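Local coordinates for protein intracellular serine protease (Bacillus licheniformis, PDB 4ZOQ) that probably works as a serine-type endopeptidase of the subtilisin family, cutting lanthipeptide precursors at a defined sequence, this chain being its N-terminal prodomain, at residues E30-L35 with I61-T67; T47-I53 with K72-F76. All blocks are in the same frame, centred on the assembly; numbering follows the deposited sequence.

Interaction 1 (E30-L35 with I61-T67)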
loop_
_atom_site.group_PDB
_atom_site.type_symbol
_atom_site.label_atom_id
_atom_site.label_comp_id
_atom_site.label_asym_id
_atom_site.label_seq_id
_atom_site.Cartn_x
_atom_site.Cartn_y
_atom_site.Cartn_z
ATOM N N GLU A 30 22.027 16.933 -4.590
ATOM C CA GLU A 30 21.084 15.811 -4.563
ATOM C C GLU A 30 20.732 15.189 -5.935
ATOM O O GLU A 30 19.988 15.770 -6.719
ATOM C CB GLU A 30 19.782 16.224 -3.880
ATOM C CG GLU A 30 18.765 15.083 -3.855
ATOM C CD GLU A 30 17.593 15.342 -2.931
ATOM O OE1 GLU A 30 17.493 16.465 -2.380
ATOM O OE2 GLU A 30 16.754 14.427 -2.779
ATOM N N GLN A 31 21.328 14.037 -6.238
ATOM C CA GLN A 31 20.947 13.230 -7.398
ATOM C C GLN A 31 20.813 11.735 -7.070
ATOM O O GLN A 31 20.983 11.327 -5.922
ATOM C CB GLN A 31 21.931 13.416 -8.548
ATOM C CG GLN A 31 22.257 14.855 -8.808
ATOM C CD GLN A 31 23.175 15.016 -9.976
ATOM O OE1 GLN A 31 23.036 15.954 -10.756
ATOM N NE2 GLN A 31 24.103 14.090 -10.126
ATOM N N TYR A 32 20.480 10.932 -8.081
ATOM C CA TYR A 32 20.234 9.504 -7.883
ATOM C C TYR A 32 20.944 8.656 -8.934
ATOM O O TYR A 32 21.073 9.053 -10.102
ATOM C CB TYR A 32 18.730 9.191 -7.900
ATOM C CG TYR A 32 17.960 9.763 -6.733
ATOM C CD1 TYR A 32 17.389 11.037 -6.801
ATOM C CD2 TYR A 32 17.802 9.035 -5.560
ATOM C CE1 TYR A 32 16.692 11.567 -5.718
ATOM C CE2 TYR A 32 17.095 9.559 -4.476
ATOM C CZ TYR A 32 16.552 10.821 -4.563
ATOM O OH TYR A 32 15.858 11.324 -3.490
ATOM N N LEU A 33 21.387 7.476 -8.514
ATOM C CA LEU A 33 22.153 6.593 -9.373
ATOM C C LEU A 33 21.637 5.161 -9.368
ATOM O O LEU A 33 21.312 4.607 -8.318
ATOM C CB LEU A 33 23.629 6.571 -8.941
ATOM C CG LEU A 33 24.656 7.605 -9.390
ATOM C CD1 LEU A 33 25.819 7.598 -8.434
ATOM C CD2 LEU A 33 25.145 7.252 -10.770
ATOM N N LEU A 34 21.629 4.546 -10.540
ATOM C CA LEU A 34 21.300 3.151 -10.640
ATOM C C LEU A 34 22.488 2.416 -11.265
ATOM O O LEU A 34 22.833 2.661 -12.416
ATOM C CB LEU A 34 20.015 2.940 -11.449
ATOM C CG LEU A 34 19.633 1.464 -11.458
ATOM C CD1 LEU A 34 19.370 0.985 -10.027
ATOM C CD2 LEU A 34 18.413 1.218 -12.338
ATOM N N LEU A 35 23.166 1.572 -10.489
ATOM C CA LEU A 35 24.268 0.769 -11.028
ATOM C C LEU A 35 23.750 -0.290 -11.997
ATOM O O LEU A 35 22.667 -0.835 -11.816
ATOM C CB LEU A 35 25.054 0.086 -9.891
ATOM C CG LEU A 35 25.617 0.908 -8.731
ATOM C CD1 LEU A 35 25.949 0.018 -7.559
ATOM C CD2 LEU A 35 26.866 1.643 -9.168
ATOM N N ILE A 61 19.286 -3.492 -4.795
ATOM C CA ILE A 61 18.826 -3.024 -6.100
ATOM C C ILE A 61 19.830 -2.059 -6.748
ATOM O O ILE A 61 19.600 -1.573 -7.859
ATOM C CB ILE A 61 17.400 -2.390 -6.011
ATOM C CG1 ILE A 61 17.358 -1.209 -5.053
ATOM C CG2 ILE A 61 16.354 -3.459 -5.612
ATOM C CD1 ILE A 61 16.046 -0.461 -5.135
ATOM N N GLY A 62 20.886 -1.705 -6.015
ATOM C CA GLY A 62 21.978 -0.939 -6.593
ATOM C C GLY A 62 21.575 0.463 -6.989
ATOM O O GLY A 62 22.009 0.982 -8.014
ATOM N N PHE A 63 20.746 1.067 -6.152
ATOM C CA PHE A 63 20.167 2.374 -6.400
ATOM C C PHE A 63 20.521 3.316 -5.260
ATOM O O PHE A 63 20.252 3.033 -4.086
ATOM C CB PHE A 63 18.644 2.223 -6.585
ATOM C CG PHE A 63 17.943 3.475 -7.043
ATOM C CD1 PHE A 63 18.259 4.075 -8.248
ATOM C CD2 PHE A 63 16.925 4.029 -6.271
ATOM C CE1 PHE A 63 17.605 5.220 -8.665
ATOM C CE2 PHE A 63 16.263 5.174 -6.690
ATOM C CZ PHE A 63 16.608 5.768 -7.893
ATOM N N ALA A 64 21.104 4.453 -5.601
ATOM C CA ALA A 64 21.701 5.287 -4.577
ATOM C C ALA A 64 21.266 6.737 -4.649
ATOM O O ALA A 64 21.059 7.278 -5.727
ATOM C CB ALA A 64 23.223 5.199 -4.663
ATOM N N LYS A 65 21.168 7.375 -3.495
ATOM C CA LYS A 65 20.940 8.806 -3.491
ATOM C C LYS A 65 22.262 9.470 -3.108
ATOM O O LYS A 65 22.881 9.142 -2.096
ATOM C CB LYS A 65 19.808 9.205 -2.531
ATOM C CG LYS A 65 19.820 10.680 -2.114
ATOM C CD LYS A 65 18.697 11.027 -1.129
ATOM C CE LYS A 65 18.763 10.200 0.130
ATOM N NZ LYS A 65 20.010 10.416 0.921
ATOM N N VAL A 66 22.724 10.372 -3.957
ATOM C CA VAL A 66 24.004 11.012 -3.715
ATOM C C VAL A 66 23.740 12.478 -3.396
ATOM O O VAL A 66 23.024 13.178 -4.108
ATOM C CB VAL A 66 24.979 10.866 -4.914
ATOM C CG1 VAL A 66 25.348 9.409 -5.116
ATOM C CG2 VAL A 66 24.370 11.418 -6.172
ATOM N N THR A 67 24.293 12.918 -2.278
ATOM C CA THR A 67 24.129 14.284 -1.822
ATOM C C THR A 67 25.503 14.796 -1.458
ATOM O O THR A 67 26.372 14.035 -1.039
ATOM C CB THR A 67 23.186 14.402 -0.600
ATOM O OG1 THR A 67 23.753 13.709 0.521
ATOM C CG2 THR A 67 21.819 13.794 -0.916
#
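Leu33 O is approached by three groups of segment 61-67. Ala64 N donates to Leu33 O over 2.7 Å, lying in the carbonyl plane, while Phe63 adds a CA-H...O contact and sets its ring atom CD1 3.1 Å from the same oxygen. Leu33 N returns a bond to Ala64 O, and Gln31 and Val66 form the next hydrogen-bonded pair of the two antiparallel strands. At the other end Leu35 N donates to Gly62 O over 2.8 Å. Gly62, at positive phi, forms with Phe63 a G1 beta bulge against the last residue of strand 54-58. Strands 31-35 and 63-67 are the central pair of a four-stranded antiparallel sheet in strand order 2-3-1-4, the ferredoxin-like arrangement known from subtilisin prodomains.

One face carries Tyr32, Leu34, Phe63 and Lys65. The Tyr32 ring and the Lys65 chain lie side by side and point the same way, with Tyr32 CE2 3.4 Å from Lys65 CB and Lys65 CD close to the phenol oxygen. Phe63, its CG anti to the backbone N (chi1 -172°), brings CZ against Tyr32 CB; the two ring planes are 15° apart but slid so far that they barely overlap. This face meets the other chain, the protease, whose Tyr117 packs against the Tyr32 ring and whose Asp115 makes a weak hydrogen bond with Tyr32 OH. Were Tyr32 an alanine, Lys65 CB and CG would probably lose the ring they lie against, and Asp115 of the protease chain this hydroxyl. Arg157 of that chain bonds to Leu35 O and Ile61 O.

On the reverse face Leu33 and Val66 cross at about a right angle, CD1 of Leu33 meeting CG1 of Val66 at 3.8 Å, beneath Phe76 of helix 70-80.

Interaction 2 (T47-I53 with K72-F76)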
loop_
_atom_site.group_PDB
_atom_site.type_symbol
_atom_site.label_atom_id
_atom_site.label_comp_id
_atom_site.label_asym_id
_atom_site.label_seq_id
_atom_site.Cartn_x
_atom_site.Cartn_y
_atom_site.Cartn_z
ATOM N N THR A 47 34.488 6.006 -4.678
ATOM C CA THR A 47 34.501 7.237 -5.453
ATOM C C THR A 47 33.770 8.371 -4.697
ATOM O O THR A 47 34.141 9.540 -4.779
ATOM C CB THR A 47 33.862 7.043 -6.821
ATOM O OG1 THR A 47 34.525 5.976 -7.511
ATOM C CG2 THR A 47 33.979 8.317 -7.634
ATOM N N ALA A 48 32.733 8.018 -3.942
ATOM C CA ALA A 48 31.964 9.036 -3.242
ATOM C C ALA A 48 32.750 9.656 -2.101
ATOM O O ALA A 48 32.635 10.849 -1.830
ATOM C CB ALA A 48 30.653 8.435 -2.702
ATOM N N GLU A 49 33.578 8.850 -1.455
ATOM C CA GLU A 49 34.323 9.326 -0.308
ATOM C C GLU A 49 35.521 10.139 -0.764
ATOM O O GLU A 49 35.941 11.095 -0.101
ATOM C CB GLU A 49 34.789 8.135 0.520
ATOM C CG GLU A 49 35.622 8.485 1.718
ATOM C CD GLU A 49 36.228 7.235 2.315
ATOM O OE1 GLU A 49 35.724 6.131 1.983
ATOM O OE2 GLU A 49 37.188 7.345 3.115
ATOM N N GLN A 50 35.941 9.874 -1.989
ATOM C CA GLN A 50 37.071 10.569 -2.556
ATOM C C GLN A 50 36.656 11.925 -3.103
ATOM O O GLN A 50 37.506 12.767 -3.429
ATOM C CB GLN A 50 37.647 9.687 -3.666
ATOM C CG GLN A 50 38.530 10.343 -4.694
ATOM C CD GLN A 50 38.836 9.392 -5.843
ATOM O OE1 GLN A 50 38.588 8.185 -5.740
ATOM N NE2 GLN A 50 39.350 9.931 -6.949
ATOM N N PHE A 51 35.346 12.167 -3.116
ATOM C CA PHE A 51 34.804 13.448 -3.539
ATOM C C PHE A 51 33.906 14.008 -2.474
ATOM O O PHE A 51 33.009 14.716 -2.801
ATOM C CB PHE A 51 34.009 13.333 -4.845
ATOM C CG PHE A 51 34.843 13.055 -6.066
ATOM C CD1 PHE A 51 35.233 11.759 -6.408
ATOM C CD2 PHE A 51 35.197 14.099 -6.915
ATOM C CE1 PHE A 51 36.004 11.527 -7.566
ATOM C CE2 PHE A 51 35.961 13.871 -8.051
ATOM C CZ PHE A 51 36.362 12.598 -8.376
ATOM N N HIS A 52 34.069 13.577 -1.231
ATOM C CA HIS A 52 33.289 14.075 -0.092
ATOM C C HIS A 52 31.798 14.273 -0.381
ATOM O O HIS A 52 31.200 15.303 -0.040
ATOM C CB HIS A 52 33.925 15.375 0.426
ATOM C CG HIS A 52 33.435 15.809 1.788
ATOM N ND1 HIS A 52 33.470 14.999 2.907
ATOM C CD2 HIS A 52 32.860 16.966 2.184
ATOM C CE1 HIS A 52 32.954 15.649 3.939
ATOM N NE2 HIS A 52 32.572 16.844 3.526
ATOM N N ILE A 53 31.206 13.278 -1.028
ATOM C CA ILE A 53 29.784 13.339 -1.274
ATOM C C ILE A 53 29.180 12.121 -0.598
ATOM O O ILE A 53 29.779 11.034 -0.567
ATOM C CB ILE A 53 29.410 13.377 -2.807
ATOM C CG1 ILE A 53 29.876 12.132 -3.549
ATOM C CG2 ILE A 53 29.905 14.638 -3.515
ATOM C CD1 ILE A 53 28.744 11.149 -3.775
ATOM N N LYS A 72 30.792 19.358 -7.207
ATOM C CA LYS A 72 31.467 18.078 -7.156
ATOM C C LYS A 72 30.635 16.849 -7.511
ATOM O O LYS A 72 31.193 15.762 -7.668
ATOM C CB LYS A 72 32.093 17.982 -5.792
ATOM C CG LYS A 72 33.066 16.903 -5.509
ATOM C CD LYS A 72 33.539 17.291 -4.140
ATOM C CE LYS A 72 32.320 17.261 -3.195
ATOM N NZ LYS A 72 32.575 17.558 -1.743
ATOM N N LEU A 73 29.320 17.012 -7.659
ATOM C CA LEU A 73 28.499 15.923 -8.172
ATOM C C LEU A 73 28.881 15.579 -9.615
ATOM O O LEU A 73 28.910 14.410 -9.981
ATOM C CB LEU A 73 27.001 16.253 -8.087
ATOM C CG LEU A 73 26.412 16.291 -6.669
ATOM C CD1 LEU A 73 25.017 16.911 -6.632
ATOM C CD2 LEU A 73 26.388 14.909 -6.041
ATOM N N ALA A 74 29.234 16.579 -10.416
ATOM C CA ALA A 74 29.632 16.325 -11.808
ATOM C C ALA A 74 30.970 15.577 -11.984
ATOM O O ALA A 74 31.027 14.628 -12.775
ATOM C CB ALA A 74 29.658 17.640 -12.603
ATOM N N PRO A 75 32.042 15.975 -11.251
ATOM C CA PRO A 75 33.285 15.185 -11.330
ATOM C C PRO A 75 33.163 13.813 -10.684
ATOM O O PRO A 75 33.883 12.880 -11.065
ATOM C CB PRO A 75 34.300 16.007 -10.532
ATOM C CG PRO A 75 33.661 17.279 -10.218
ATOM C CD PRO A 75 32.212 17.191 -10.445
ATOM N N PHE A 76 32.212 13.680 -9.763
ATOM C CA PHE A 76 31.991 12.403 -9.111
ATOM C C PHE A 76 31.311 11.503 -10.100
ATOM O O PHE A 76 31.682 10.346 -10.245
ATOM C CB PHE A 76 31.115 12.573 -7.871
ATOM C CG PHE A 76 30.459 11.297 -7.417
ATOM C CD1 PHE A 76 31.209 10.195 -7.044
ATOM C CD2 PHE A 76 29.076 11.191 -7.419
ATOM C CE1 PHE A 76 30.594 9.014 -6.644
ATOM C CE2 PHE A 76 28.453 10.024 -7.026
ATOM C CZ PHE A 76 29.214 8.926 -6.634
#
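The ring of Phe76 is met on one face by Ile53 and at its edge by Thr47, while its own backbone lies over the ring of Phe51. These residues join the end of helix 41-49 to helix 70-80, the two helices that pack on one side of the prodomain's ferredoxin-like sheet. Ile53 comes to Phe76 at about a right angle: its CD1 stands 3.6 Å from the centroid of the Phe76 ring, in a CH-pi contact offset toward the rim. Ile53 CG1 lies between its backbone N and carbonyl carbon (chi1 61°), which turns that branch onto the ring and leaves CG2 to the Lys72 chain, with Leu73 CD2 somewhat farther off. Thr47 CG2 approaches near the ring plane, 3.4 Å from Phe76 CD1, and Ala48 CB touches the neighbouring CE1. The hydroxyl of Thr47 is used elsewhere, in a bond to Lys43 O.

Phe51 presents its ring flat to the second helix. Phe76 CA sits almost straight above the ring centre, 4.1 Å from the centroid of Phe51 and only 5° off its normal. Farther along the same ring, Phe51 CE2 packs on Pro75 CB at 3.7 Å, and Lys72 CG comes in near the ring plane, at the edge.

Lys72, its chain bent at chi3 (61°), runs past Phe51 to the end of the first helix, where a Schellman motif ends the helix with His52, at positive phi, as its C-prime residue. There NZ of Lys72 makes a weak hydrogen bond to His52 O at 3.1 Å, although the placement of the lysine end is uncertain. The motif itself is held by Ile53 N, which donates to Ala48 O over 2.9 Å.

Both interactions lie within the prodomain, their centres about 13 Å apart, and they meet across the core between sheet and helices. Phe76 is the main bridge: its CE2 lies 3.7 Å from Val66 CG1 and 3.8 Å from Leu33 CD1, so the ring packed by helix 41-49 in interaction 2 also covers the apolar side of the strand pair in interaction 1. Toward the end of the sheet, Leu73 CD1 approaches Glu30 N and Ile53 CB approaches Thr67 O, each at 3.6 Å. Their surroundings differ: interaction 1 touches the protease chain through its opposite face, whereas no other chain of the assembly reaches the segments of interaction 2.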